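PDB 5ULB: putative sugar ABC transporter from Yersinia enterocolitica subsp. enterocolitica 8081, which probably serves as the periplasmic solute-binding component of an ABC importer for methylthioribose-like sugars, holding a methylseleno-ribofuranose in the crystal. Local coordinates for residues A[88-93]-A[109-114]; A[101-106]-A[115-120]; A[145-150]-A[208-213]; A[233-238]-A[254-259]; A[273-278]-A[326-331]. All coordinates share one frame; numbering follows the deposited sequence.

Interaction 1. Residues A[88-93]-A[109-114]; sequences YSTELV and AIQGDI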
# COMPACT_ATOMS: atom_id res chain seq x y z
N TYR A 88 -11.26 -13.14 -10.64
CA TYR A 88 -11.43 -12.48 -11.96
C TYR A 88 -10.17 -11.77 -12.55
O TYR A 88 -10.17 -11.42 -13.75
CB TYR A 88 -12.62 -11.47 -11.87
CG TYR A 88 -12.35 -10.48 -10.73
CD1 TYR A 88 -11.52 -9.42 -10.92
CD2 TYR A 88 -12.93 -10.68 -9.42
CE1 TYR A 88 -11.25 -8.51 -9.90
CE2 TYR A 88 -12.64 -9.82 -8.39
CZ TYR A 88 -11.78 -8.69 -8.63
OH TYR A 88 -11.46 -7.88 -7.60
N SER A 89 -9.19 -11.47 -11.69
CA SER A 89 -8.16 -10.57 -12.15
C SER A 89 -7.29 -11.10 -13.26
O SER A 89 -6.88 -10.35 -14.16
CB SER A 89 -7.28 -10.01 -11.01
OG SER A 89 -8.03 -9.16 -10.16
N THR A 90 -7.03 -12.41 -13.22
CA THR A 90 -6.19 -12.95 -14.30
C THR A 90 -6.82 -12.76 -15.67
O THR A 90 -6.11 -12.39 -16.60
CB THR A 90 -5.90 -14.42 -14.00
OG1 THR A 90 -5.17 -14.57 -12.76
CG2 THR A 90 -5.09 -15.08 -15.04
N GLU A 91 -8.09 -13.16 -15.87
CA GLU A 91 -8.71 -13.08 -17.17
C GLU A 91 -8.86 -11.61 -17.53
O GLU A 91 -8.76 -11.24 -18.69
CB GLU A 91 -10.07 -13.80 -17.18
CG GLU A 91 -9.84 -15.30 -17.35
CD GLU A 91 -9.39 -15.61 -18.79
OE1 GLU A 91 -8.42 -16.35 -18.99
OE2 GLU A 91 -10.01 -15.05 -19.72
N LEU A 92 -9.09 -10.72 -16.54
CA LEU A 92 -9.24 -9.29 -16.84
C LEU A 92 -7.96 -8.73 -17.44
O LEU A 92 -7.93 -8.05 -18.45
CB LEU A 92 -9.57 -8.45 -15.59
CG LEU A 92 -10.91 -7.94 -15.19
CD1 LEU A 92 -10.75 -7.03 -14.00
CD2 LEU A 92 -11.46 -7.17 -16.34
N VAL A 93 -6.81 -9.09 -16.82
CA VAL A 93 -5.50 -8.66 -17.31
C VAL A 93 -5.17 -9.25 -18.63
O VAL A 93 -4.63 -8.57 -19.51
CB VAL A 93 -4.43 -8.85 -16.24
CG1 VAL A 93 -3.05 -8.50 -16.81
CG2 VAL A 93 -4.69 -8.01 -15.02
N ALA A 109 -4.07 -10.34 -7.69
CA ALA A 109 -3.96 -11.77 -7.84
C ALA A 109 -3.88 -12.19 -9.26
O ALA A 109 -4.84 -12.03 -10.01
CB ALA A 109 -5.19 -12.41 -7.17
N ILE A 110 -2.74 -12.72 -9.65
CA ILE A 110 -2.44 -13.13 -11.00
C ILE A 110 -1.91 -14.59 -11.01
O ILE A 110 -1.00 -14.88 -10.29
CB ILE A 110 -1.49 -12.26 -11.73
CG1 ILE A 110 -1.99 -10.78 -11.76
CG2 ILE A 110 -1.16 -12.79 -13.10
CD1 ILE A 110 -3.16 -10.56 -12.67
N GLN A 111 -2.57 -15.46 -11.76
CA GLN A 111 -2.11 -16.82 -11.91
C GLN A 111 -1.31 -16.97 -13.20
O GLN A 111 -1.79 -16.60 -14.26
CB GLN A 111 -3.32 -17.72 -12.04
CG GLN A 111 -4.14 -17.62 -10.71
CD GLN A 111 -5.52 -18.09 -10.87
OE1 GLN A 111 -5.77 -19.30 -11.07
NE2 GLN A 111 -6.46 -17.16 -10.82
N GLY A 112 -0.11 -17.47 -13.09
CA GLY A 112 0.66 -17.68 -14.27
C GLY A 112 1.44 -16.51 -14.75
O GLY A 112 1.50 -15.45 -14.08
N ASP A 113 1.95 -16.62 -15.94
CA ASP A 113 2.86 -15.62 -16.48
C ASP A 113 2.05 -15.07 -17.65
O ASP A 113 1.74 -15.77 -18.59
CB ASP A 113 4.15 -16.23 -17.04
CG ASP A 113 4.97 -15.19 -17.87
OD1 ASP A 113 5.75 -14.32 -17.30
OD2 ASP A 113 4.81 -15.26 -19.13
N ILE A 114 1.75 -13.80 -17.57
CA ILE A 114 1.12 -13.08 -18.62
C ILE A 114 2.21 -12.25 -19.35
O ILE A 114 2.71 -11.24 -18.80
CB ILE A 114 -0.01 -12.18 -18.08
CG1 ILE A 114 -1.09 -13.05 -17.41
CG2 ILE A 114 -0.61 -11.39 -19.21
CD1 ILE A 114 -2.17 -12.26 -16.73
O HOH W 1 -6.96 -13.82 -10.61

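Interaction 2. Residues A[101-106]-A[115-120]; sequences IAVSVF and PGLTVT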
# COMPACT_ATOMS: atom_id res chain seq x y z
N ILE A 101 -3.16 -2.86 -24.60
CA ILE A 101 -3.07 -1.79 -23.58
C ILE A 101 -1.90 -2.17 -22.61
O ILE A 101 -1.86 -3.30 -22.12
CB ILE A 101 -4.40 -1.69 -22.86
CG1 ILE A 101 -5.55 -1.27 -23.85
CG2 ILE A 101 -4.34 -0.70 -21.67
CD1 ILE A 101 -6.91 -1.34 -23.17
N ALA A 102 -1.01 -1.26 -22.42
CA ALA A 102 0.10 -1.48 -21.46
C ALA A 102 -0.45 -1.61 -20.04
O ALA A 102 -1.39 -0.87 -19.66
CB ALA A 102 1.08 -0.30 -21.52
N VAL A 103 0.16 -2.53 -19.21
CA VAL A 103 -0.43 -2.77 -17.93
C VAL A 103 0.63 -3.12 -16.88
O VAL A 103 1.52 -3.96 -17.16
CB VAL A 103 -1.56 -3.81 -17.98
CG1 VAL A 103 -1.12 -5.09 -18.71
CG2 VAL A 103 -2.21 -4.08 -16.64
N SER A 104 0.47 -2.54 -15.69
CA SER A 104 1.20 -2.95 -14.52
C SER A 104 0.14 -3.11 -13.40
O SER A 104 -0.84 -2.35 -13.36
CB SER A 104 2.26 -1.92 -14.12
OG SER A 104 3.05 -2.31 -13.05
N VAL A 105 0.37 -4.05 -12.46
CA VAL A 105 -0.51 -4.26 -11.41
C VAL A 105 0.23 -4.26 -10.08
O VAL A 105 1.42 -4.53 -10.01
CB VAL A 105 -1.39 -5.50 -11.55
CG1 VAL A 105 -2.19 -5.45 -12.89
CG2 VAL A 105 -0.60 -6.79 -11.44
N PHE A 106 -0.51 -3.88 -9.03
CA PHE A 106 0.01 -3.82 -7.66
C PHE A 106 -0.92 -4.60 -6.74
O PHE A 106 -2.15 -4.41 -6.80
CB PHE A 106 0.13 -2.40 -7.18
CG PHE A 106 0.57 -2.28 -5.75
CD1 PHE A 106 1.84 -2.72 -5.32
CD2 PHE A 106 -0.27 -1.81 -4.82
CE1 PHE A 106 2.15 -2.68 -3.99
CE2 PHE A 106 0.09 -1.76 -3.48
CZ PHE A 106 1.27 -2.26 -3.02
N PRO A 115 2.46 -12.53 -20.61
CA PRO A 115 3.55 -11.78 -21.26
C PRO A 115 3.15 -10.28 -21.39
O PRO A 115 2.07 -9.97 -21.78
CB PRO A 115 3.70 -12.44 -22.62
CG PRO A 115 3.12 -13.85 -22.42
CD PRO A 115 2.05 -13.74 -21.35
N GLY A 116 4.09 -9.38 -21.05
CA GLY A 116 3.83 -7.98 -21.04
C GLY A 116 3.40 -7.34 -19.78
O GLY A 116 3.52 -6.10 -19.64
N LEU A 117 3.00 -8.17 -18.81
CA LEU A 117 2.57 -7.68 -17.49
C LEU A 117 3.80 -7.54 -16.58
O LEU A 117 4.66 -8.40 -16.59
CB LEU A 117 1.59 -8.71 -16.91
CG LEU A 117 1.08 -8.33 -15.52
CD1 LEU A 117 0.29 -7.04 -15.50
CD2 LEU A 117 0.26 -9.48 -14.99
N THR A 118 3.81 -6.46 -15.80
CA THR A 118 4.59 -6.49 -14.59
C THR A 118 3.67 -6.60 -13.39
O THR A 118 2.74 -5.79 -13.25
CB THR A 118 5.50 -5.23 -14.43
OG1 THR A 118 6.31 -5.05 -15.57
CG2 THR A 118 6.34 -5.28 -13.17
N VAL A 119 3.98 -7.52 -12.44
CA VAL A 119 3.31 -7.62 -11.20
C VAL A 119 4.17 -7.02 -10.11
O VAL A 119 5.37 -7.33 -10.01
CB VAL A 119 2.88 -9.05 -10.85
CG1 VAL A 119 1.96 -9.65 -11.92
CG2 VAL A 119 4.06 -9.95 -10.60
N THR A 120 3.61 -6.13 -9.31
CA THR A 120 4.33 -5.49 -8.27
C THR A 120 3.69 -5.73 -6.93
O THR A 120 2.48 -5.94 -6.82
CB THR A 120 4.54 -3.99 -8.51
OG1 THR A 120 3.36 -3.22 -8.27
CG2 THR A 120 5.07 -3.63 -9.93
O HOH W 2 1.84 -4.38 -20.97

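Interaction 3. Residues A[145-150]-A[208-213]; sequences IIKLWV and AIWGTW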
# COMPACT_ATOMS: atom_id res chain seq x y z
N ILE A 145 -2.87 -11.18 22.07
CA ILE A 145 -2.95 -10.16 21.00
C ILE A 145 -4.31 -10.17 20.35
O ILE A 145 -5.01 -11.18 20.31
CB ILE A 145 -1.83 -10.30 20.00
CG1 ILE A 145 -1.95 -11.51 19.11
CG2 ILE A 145 -0.47 -10.31 20.76
CD1 ILE A 145 -1.01 -11.52 17.98
N ILE A 146 -4.57 -9.01 19.71
CA ILE A 146 -5.63 -8.93 18.69
C ILE A 146 -4.91 -8.69 17.35
O ILE A 146 -4.01 -7.89 17.31
CB ILE A 146 -6.61 -7.72 19.00
CG1 ILE A 146 -7.12 -7.76 20.43
CG2 ILE A 146 -7.72 -7.71 18.00
CD1 ILE A 146 -7.78 -8.97 20.83
N LYS A 147 -5.42 -9.33 16.31
CA LYS A 147 -4.95 -9.09 14.94
C LYS A 147 -6.05 -8.28 14.21
O LYS A 147 -7.22 -8.59 14.30
CB LYS A 147 -4.74 -10.46 14.24
CG LYS A 147 -4.38 -10.34 12.76
CD LYS A 147 -3.86 -11.62 12.21
CE LYS A 147 -4.73 -12.80 12.17
NZ LYS A 147 -5.73 -12.78 11.21
N LEU A 148 -5.56 -7.27 13.50
CA LEU A 148 -6.48 -6.48 12.58
C LEU A 148 -6.09 -6.87 11.17
O LEU A 148 -4.95 -6.66 10.73
CB LEU A 148 -6.31 -5.00 12.78
CG LEU A 148 -6.20 -4.50 14.24
CD1 LEU A 148 -5.89 -3.00 14.31
CD2 LEU A 148 -7.44 -4.83 15.04
N TRP A 149 -7.04 -7.49 10.44
CA TRP A 149 -6.72 -8.18 9.23
C TRP A 149 -8.06 -8.46 8.45
O TRP A 149 -9.10 -8.58 9.11
CB TRP A 149 -6.08 -9.55 9.57
CG TRP A 149 -5.64 -10.43 8.47
CD1 TRP A 149 -4.52 -10.32 7.69
CD2 TRP A 149 -6.39 -11.54 7.91
NE1 TRP A 149 -4.55 -11.29 6.76
CE2 TRP A 149 -5.64 -12.09 6.85
CE3 TRP A 149 -7.58 -12.17 8.28
CZ2 TRP A 149 -6.04 -13.21 6.16
CZ3 TRP A 149 -8.00 -13.25 7.58
CH2 TRP A 149 -7.22 -13.74 6.55
N VAL A 150 -7.98 -8.53 7.18
CA VAL A 150 -9.15 -8.92 6.29
C VAL A 150 -8.70 -9.95 5.29
O VAL A 150 -7.68 -9.79 4.64
CB VAL A 150 -9.81 -7.69 5.68
CG1 VAL A 150 -8.89 -6.89 4.78
CG2 VAL A 150 -11.08 -8.04 4.95
N ALA A 208 -1.11 -6.58 23.26
CA ALA A 208 -0.71 -5.88 22.09
C ALA A 208 -1.73 -6.13 20.99
O ALA A 208 -2.47 -7.10 21.00
CB ALA A 208 0.72 -6.29 21.67
N ILE A 209 -1.64 -5.24 19.97
CA ILE A 209 -2.43 -5.35 18.75
C ILE A 209 -1.51 -5.26 17.54
O ILE A 209 -0.69 -4.34 17.48
CB ILE A 209 -3.57 -4.29 18.73
CG1 ILE A 209 -4.47 -4.46 19.91
CG2 ILE A 209 -4.28 -4.28 17.40
CD1 ILE A 209 -5.54 -3.38 20.05
N TRP A 210 -1.69 -6.19 16.61
CA TRP A 210 -0.96 -6.12 15.33
C TRP A 210 -1.91 -5.70 14.24
O TRP A 210 -2.86 -6.43 13.93
CB TRP A 210 -0.35 -7.46 15.00
CG TRP A 210 0.44 -7.52 13.72
CD1 TRP A 210 1.39 -6.61 13.33
CD2 TRP A 210 0.28 -8.44 12.65
NE1 TRP A 210 1.88 -6.96 12.10
CE2 TRP A 210 1.21 -8.06 11.68
CE3 TRP A 210 -0.49 -9.56 12.43
CZ2 TRP A 210 1.37 -8.78 10.47
CZ3 TRP A 210 -0.34 -10.24 11.29
CH2 TRP A 210 0.58 -9.83 10.31
N GLY A 211 -1.62 -4.50 13.68
CA GLY A 211 -2.47 -4.01 12.60
C GLY A 211 -1.78 -4.19 11.26
O GLY A 211 -0.71 -3.64 10.99
N THR A 212 -2.49 -4.94 10.35
CA THR A 212 -1.90 -5.29 9.06
C THR A 212 -2.10 -4.26 7.98
O THR A 212 -1.54 -4.36 6.93
CB THR A 212 -2.42 -6.62 8.58
OG1 THR A 212 -3.82 -6.55 8.31
CG2 THR A 212 -2.11 -7.73 9.55
N TRP A 213 -2.82 -3.18 8.33
CA TRP A 213 -3.07 -2.05 7.45
C TRP A 213 -3.29 -0.85 8.34
O TRP A 213 -4.02 -0.96 9.32
CB TRP A 213 -4.35 -2.28 6.62
CG TRP A 213 -4.91 -1.21 5.74
CD1 TRP A 213 -4.34 -0.17 5.12
CD2 TRP A 213 -6.26 -1.31 5.20
NE1 TRP A 213 -5.28 0.46 4.26
CE2 TRP A 213 -6.44 -0.24 4.29
CE3 TRP A 213 -7.34 -2.13 5.51
CZ2 TRP A 213 -7.68 -0.08 3.64
CZ3 TRP A 213 -8.54 -1.97 4.81
CH2 TRP A 213 -8.66 -0.92 3.90

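Interaction 4. Residues A[233-238]-A[254-259]; sequences KLYSID and WKVSVA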
# COMPACT_ATOMS: atom_id res chain seq x y z
N LYS A 233 -0.07 -2.10 23.47
CA LYS A 233 0.84 -1.56 22.47
C LYS A 233 0.46 -1.94 21.04
O LYS A 233 0.01 -3.06 20.81
CB LYS A 233 2.27 -2.01 22.82
CG LYS A 233 2.73 -1.48 24.19
CD LYS A 233 2.38 0.02 24.47
CE LYS A 233 2.75 0.50 25.88
NZ LYS A 233 2.03 1.78 26.34
N LEU A 234 0.64 -1.00 20.13
CA LEU A 234 0.26 -1.17 18.75
C LEU A 234 1.48 -1.30 17.80
O LEU A 234 2.43 -0.50 17.93
CB LEU A 234 -0.53 0.01 18.14
CG LEU A 234 -1.80 0.38 18.70
CD1 LEU A 234 -2.31 1.72 18.13
CD2 LEU A 234 -2.80 -0.74 18.42
N TYR A 235 1.41 -2.27 16.90
CA TYR A 235 2.48 -2.54 15.92
C TYR A 235 1.78 -2.60 14.59
O TYR A 235 0.89 -3.40 14.39
CB TYR A 235 3.12 -3.89 16.27
CG TYR A 235 3.79 -3.91 17.63
CD1 TYR A 235 3.05 -4.05 18.77
CD2 TYR A 235 5.15 -3.68 17.77
CE1 TYR A 235 3.66 -4.00 20.02
CE2 TYR A 235 5.76 -3.62 18.99
CZ TYR A 235 5.00 -3.81 20.10
OH TYR A 235 5.57 -3.71 21.34
N SER A 236 2.24 -1.75 13.63
CA SER A 236 1.55 -1.63 12.34
C SER A 236 2.43 -1.81 11.15
O SER A 236 3.63 -1.53 11.13
CB SER A 236 0.90 -0.19 12.32
OG SER A 236 -0.12 -0.08 11.32
N ILE A 237 1.73 -2.11 10.06
CA ILE A 237 2.19 -1.97 8.68
C ILE A 237 1.59 -0.67 8.11
O ILE A 237 0.47 -0.26 8.53
CB ILE A 237 1.80 -3.21 7.89
CG1 ILE A 237 2.58 -4.45 8.45
CG2 ILE A 237 2.07 -3.06 6.40
CD1 ILE A 237 2.18 -5.77 7.93
N ASP A 238 2.31 -0.05 7.23
CA ASP A 238 1.96 1.17 6.52
C ASP A 238 2.27 2.47 7.25
O ASP A 238 2.41 2.43 8.47
CB ASP A 238 0.52 1.24 5.99
CG ASP A 238 0.07 0.07 5.20
OD1 ASP A 238 0.85 -0.41 4.31
OD2 ASP A 238 -1.11 -0.38 5.44
N TRP A 254 1.40 3.71 19.90
CA TRP A 254 1.75 3.30 18.52
C TRP A 254 3.28 3.19 18.41
O TRP A 254 3.97 4.18 18.21
CB TRP A 254 1.19 4.32 17.52
CG TRP A 254 1.25 3.88 16.06
CD1 TRP A 254 2.26 3.23 15.38
CD2 TRP A 254 0.22 4.00 15.08
NE1 TRP A 254 1.91 3.01 14.11
CE2 TRP A 254 0.67 3.46 13.88
CE3 TRP A 254 -1.08 4.56 15.11
CZ2 TRP A 254 -0.11 3.42 12.72
CZ3 TRP A 254 -1.85 4.48 14.00
CH2 TRP A 254 -1.36 3.94 12.85
N LYS A 255 3.80 1.97 18.55
CA LYS A 255 5.22 1.73 18.72
C LYS A 255 6.04 1.67 17.44
O LYS A 255 7.20 2.08 17.46
CB LYS A 255 5.43 0.41 19.48
CG LYS A 255 4.90 0.30 20.80
CD LYS A 255 5.08 1.53 21.61
CE LYS A 255 6.34 1.42 22.25
NZ LYS A 255 5.92 1.18 23.71
N VAL A 256 5.45 1.18 16.36
CA VAL A 256 6.22 0.98 15.13
C VAL A 256 5.25 0.96 13.98
O VAL A 256 4.13 0.45 14.09
CB VAL A 256 7.05 -0.22 15.15
CG1 VAL A 256 6.31 -1.54 15.07
CG2 VAL A 256 8.12 -0.29 14.04
N SER A 257 5.75 1.45 12.83
CA SER A 257 5.11 1.25 11.53
C SER A 257 6.22 0.72 10.62
O SER A 257 7.30 1.34 10.53
CB SER A 257 4.58 2.52 10.90
OG SER A 257 3.27 2.85 11.43
N VAL A 258 5.94 -0.32 9.86
CA VAL A 258 6.85 -0.86 8.87
C VAL A 258 6.17 -0.58 7.50
O VAL A 258 5.03 -1.03 7.35
CB VAL A 258 7.13 -2.35 9.11
CG1 VAL A 258 8.15 -2.81 8.10
CG2 VAL A 258 7.65 -2.57 10.51
N ALA A 259 6.89 0.14 6.64
CA ALA A 259 6.12 0.72 5.51
C ALA A 259 6.97 1.04 4.30
O ALA A 259 8.17 1.24 4.41
CB ALA A 259 5.46 2.01 5.99

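Interaction 5. Residues A[273-278]-A[326-331]; sequences VAKKIA and PWFATL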
# COMPACT_ATOMS: atom_id res chain seq x y z
N VAL A 273 4.41 1.47 -16.70
CA VAL A 273 3.53 1.64 -17.87
C VAL A 273 4.10 2.54 -18.91
O VAL A 273 3.99 2.27 -20.10
CB VAL A 273 2.15 2.06 -17.38
CG1 VAL A 273 1.25 2.45 -18.53
CG2 VAL A 273 1.50 0.97 -16.63
N ALA A 274 4.76 3.65 -18.51
CA ALA A 274 5.42 4.48 -19.45
C ALA A 274 6.46 3.75 -20.31
O ALA A 274 6.52 3.93 -21.52
CB ALA A 274 6.05 5.65 -18.74
N LYS A 275 7.30 2.96 -19.64
CA LYS A 275 8.30 2.16 -20.38
C LYS A 275 7.60 1.19 -21.32
O LYS A 275 8.14 0.98 -22.43
CB LYS A 275 9.19 1.45 -19.37
CG LYS A 275 10.15 2.35 -18.65
CD LYS A 275 11.05 1.62 -17.65
CE LYS A 275 11.98 0.61 -18.26
NZ LYS A 275 13.06 1.21 -18.93
N LYS A 276 6.56 0.50 -20.87
CA LYS A 276 5.87 -0.42 -21.75
C LYS A 276 5.33 0.29 -22.99
O LYS A 276 5.49 -0.20 -24.12
CB LYS A 276 4.72 -1.10 -21.03
CG LYS A 276 5.22 -2.07 -19.90
CD LYS A 276 4.12 -2.46 -18.96
CE LYS A 276 4.60 -3.22 -17.71
NZ LYS A 276 5.27 -4.49 -18.10
N ILE A 277 4.72 1.50 -22.81
CA ILE A 277 4.19 2.22 -23.98
C ILE A 277 5.34 2.57 -24.91
O ILE A 277 5.20 2.52 -26.12
CB ILE A 277 3.45 3.46 -23.47
CG1 ILE A 277 2.13 3.02 -22.79
CG2 ILE A 277 3.03 4.35 -24.63
CD1 ILE A 277 1.41 4.10 -21.97
N ALA A 278 6.50 2.95 -24.33
CA ALA A 278 7.67 3.30 -25.13
C ALA A 278 8.35 2.15 -25.81
O ALA A 278 9.24 2.37 -26.65
CB ALA A 278 8.66 3.98 -24.23
N PRO A 326 16.02 7.96 -18.78
CA PRO A 326 16.54 9.31 -18.93
C PRO A 326 15.63 10.27 -19.68
O PRO A 326 15.65 11.47 -19.45
CB PRO A 326 17.81 9.13 -19.71
CG PRO A 326 18.00 7.68 -19.91
CD PRO A 326 16.96 6.94 -19.28
N TRP A 327 14.79 9.75 -20.56
CA TRP A 327 13.84 10.59 -21.31
C TRP A 327 12.70 11.05 -20.42
O TRP A 327 11.88 11.86 -20.87
CB TRP A 327 13.32 9.90 -22.60
CG TRP A 327 12.86 8.55 -22.46
CD1 TRP A 327 13.64 7.43 -22.63
CD2 TRP A 327 11.57 8.05 -22.08
NE1 TRP A 327 12.96 6.28 -22.33
CE2 TRP A 327 11.66 6.62 -22.05
CE3 TRP A 327 10.35 8.67 -21.81
CZ2 TRP A 327 10.60 5.81 -21.80
CZ3 TRP A 327 9.22 7.86 -21.53
CH2 TRP A 327 9.35 6.44 -21.55
N PHE A 328 12.53 10.55 -19.18
CA PHE A 328 11.51 11.14 -18.27
C PHE A 328 11.83 12.60 -18.05
O PHE A 328 10.90 13.40 -17.97
CB PHE A 328 11.44 10.39 -16.97
CG PHE A 328 10.84 8.98 -17.04
CD1 PHE A 328 10.24 8.43 -18.18
CD2 PHE A 328 10.82 8.21 -15.88
CE1 PHE A 328 9.78 7.16 -18.12
CE2 PHE A 328 10.33 6.92 -15.85
CZ PHE A 328 9.81 6.39 -17.00
N ALA A 329 13.13 12.96 -17.88
CA ALA A 329 13.51 14.33 -17.73
C ALA A 329 13.14 15.15 -18.95
O ALA A 329 12.74 16.32 -18.85
CB ALA A 329 14.98 14.49 -17.38
N THR A 330 13.30 14.58 -20.12
CA THR A 330 12.95 15.30 -21.34
C THR A 330 11.47 15.61 -21.34
O THR A 330 11.06 16.68 -21.75
CB THR A 330 13.39 14.42 -22.57
OG1 THR A 330 14.74 14.02 -22.33
CG2 THR A 330 13.28 15.21 -23.81
N LEU A 331 10.67 14.59 -21.06
CA LEU A 331 9.20 14.75 -20.96
C LEU A 331 8.82 15.75 -19.94
O LEU A 331 7.92 16.57 -20.22
CB LEU A 331 8.45 13.47 -20.66
CG LEU A 331 8.26 12.66 -21.85
CD1 LEU A 331 7.67 11.31 -21.43
CD2 LEU A 331 7.31 13.28 -22.82

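Interaction 1. Residues A[88-93]-A[109-114]
Ser89 opens the contact by setting its CB 3.3 Å from the carbonyl O of Ala109, while its hydroxyl turns back to the carbonyl of Arg85. One residue on, Thr90 supplies the polar link. Its OG1 accepts the backbone N-H of Gln111, with 2.9 Å between Gln111 N and Thr90 OG1 and a nearly straight angle of 168° at the hydrogen. The hydroxyl stands beside the backbone N of Thr90 (chi1 -62°), a torsion that aims OG1 at the loop and places the CG2 methyl 3.7 Å from Gln111 O. The same OG1 donates to a water, which in turn donates to Ala109 O at 2.8 Å, so the hydroxyl is gripped both directly and through solvent. A turn later, Val93 splits its two methyls between two isoleucines: CG2 meets Ile110 CD1 at 3.8 Å, and CG1 meets Ile114 CD1 at 3.9 Å. Ile110 reaches this point because its CG1 and CD1 fold back toward the helix, across the valine at about a right angle. The pairing thus fixes the loop between strands 102-106 and 118-122 over the first turn of helix 89-98, part of the alpha/beta/alpha sandwich of one lobe of a periplasmic binding protein.

Interaction 2. Residues A[101-106]-A[115-120]
Strands 102-106 and 118-120 run parallel, their axes 4.8 Å apart at closest approach and inclined by 19°, with Val105 opposite Val119 and Phe106 opposite Thr120. Val105 N donates to Thr118 O at 3.0 Å, approaching nearly in line with the carbonyl bond (170°). Val105 O is held twice by Thr120: the backbone N arrives at 2.8 Å and the hydroxyl OG1 at 2.9 Å, from opposite faces of the carbonyl plane. Thr120 can do both because chi1 of 76° tucks OG1 between its own N and carbonyl carbon. These are neighbouring parallel strands in the sheet of one lobe of the periplasmic binding protein fold. On the face carrying Val105 and Val119, the two valines lie alongside each other, pointing the same way, with Val105 CG2 3.9 Å from Val119 CG1. Leu117 sends CD1 across Val105 at about a right angle and also against both methyls of Val103. On the other face Thr120 OG1 lies at the edge of the Phe106 ring, in its plane, 3.4 Å from CD1; this ring touches the bound sugar. Asn269 of helix 262-278 bonds the hydroxyls of both Ser104 and Thr120, tying that helix to both strands.

Interaction 3. Residues A[145-150]-A[208-213]
Thr212 and Leu148 meet where both strands run out, and the threonine grips Leu148 O with two donors. Its OG1 lies 2.7 Å from Leu148 O, in the carbonyl plane and on a lone pair, while the backbone N of Thr212 approaches from 18° out of that plane. A chi1 of 65° sets OG1 between the threonine's own N and carbonyl carbon, facing the neighbouring strand, and leaves CG2 over one face of the Trp210 indole, 3.4 Å above its plane. Lys147 and Trp210 extend alongside each other in the same direction, each with its CG anti to the backbone N. Lys147 CD comes 3.9 Å from Trp210 CZ3, at the ring's edge. The lysine then bends at chi3 and chi4, which brings NZ over one face of Trp149, 3.1 Å above the plane and toward the rim; Ser178 and Gln160 bind this ammonium group. On the reverse side of the sheet, Leu148 CG packs 3.7 Å from Ile209 CG2, and Leu148 CD1 reaches over the CA of Gly211 at 4.0 Å. Beyond these parallel strands Val150, Thr212 and Trp213 touch the bound sugar, consistent with the family pattern in which loops at the C-terminal ends of parallel strands line the ligand cleft.

Interaction 4. Residues A[233-238]-A[254-259]
Ser236 and Ser257 sit at the tightly packed centre of this contact between strands 233-237 and 254-259, the parallel strands of a beta-alpha-beta unit connected through helix 241-248. Val258 N donates to Ser236 O at 2.9 Å, and Ser236 N to Val256 O. Ser257 OG accepts from Trp254 NE1 and donates to Asp238 O, 3.1 Å away and nearly in line with that carbonyl. With chi1 of -169° the Trp254 indole lies forward along its strand, toward Ser257, with CZ2 3.8 Å from Ser236 CB. Asp238 N also reaches Val258 O, but from 39° above the carbonyl plane. On the opposite face, Val256 CG1 presses to 3.6 Å from Tyr235 CD2.

Toward the start of the strands the packing relaxes at partly exposed lysines. Lys255 places CB over one face of Tyr235, 4.1 Å above its plane and near the rim. Lys233 NZ, bonded to Thr230 O, and Lys255 NZ lie 4.7 Å apart without contact, so any repulsion there is probably mild. At the other end, Trp254 NE1 positions Ser257 OG, which in turn holds the backbone of Asp238, whose side chain, with OD2 accepting from Asp214 N, comes within about 3 Å of the sugar.

Interaction 5. Residues A[273-278]-A[326-331]
Trp327 has chi1 of 48°, which lodges CG between its own N and carbonyl carbon and swings the six-membered part of the indole toward helix 262-278; Phe328, with chi1 of -70°, takes CG beside its backbone N and brings its ring to the same helix. The two aromatic rings then meet Ala274 and Ala278, one turn apart. Ala278 CB lies 3.6 Å from Trp327 CZ2 and 3.7 Å from CH2, so the methyl touches the benzo portion of the indole. Ala274 contributes two groups: its carbonyl O lies near the plane of the indole at the edge, 3.8 Å from CH2, and its CB approaches Phe328 CE1 at 4.1 Å. The contact joins the C-terminal helix 327-335 to the last turns of helix 262-278, which flanks the sheet of one lobe in this periplasmic binding protein. The short helical segments stand nearly perpendicular, at 95°, and their axes come no nearer than 12.7 Å, a span bridged by the large aromatic side chains against small alanines. Within the pair of rings, Phe328 CD1 sits 3.5 Å above one face of the indole, near the rim. Glu280 ties the polar ends together, forming a salt bridge with Lys275 NZ and accepting a hydrogen bond from Trp327 NE1. Leu48 of helix 32-48 touches both Ala274 and Phe328.

Interactions 1 and 2 lie in one lobe with centres 10 Å apart and share a hydrophobic seam, where Val93 CG1 meets Leu117 CD1 at 3.9 Å. Interaction 5 joins the same lobe from another side: Lys276 NZ reaches Gly116 O and Thr118 OG1 of interaction 2, each at 2.8 Å. Interactions 3 and 4 occupy the other lobe as adjoining strand pairs, linked by Gly211 N to Tyr235 O at 2.8 Å. Their centres are about 30 Å from that of interaction 2, and the sugar sits between the lobes: Phe106 approaches it from one side, Val150, Thr212, Trp213 and Asp238 from the other. In interaction 1 the side chain of Ala109 is about 12 Å from the bound 5-Se-methyl-5-seleno-ribofuranose.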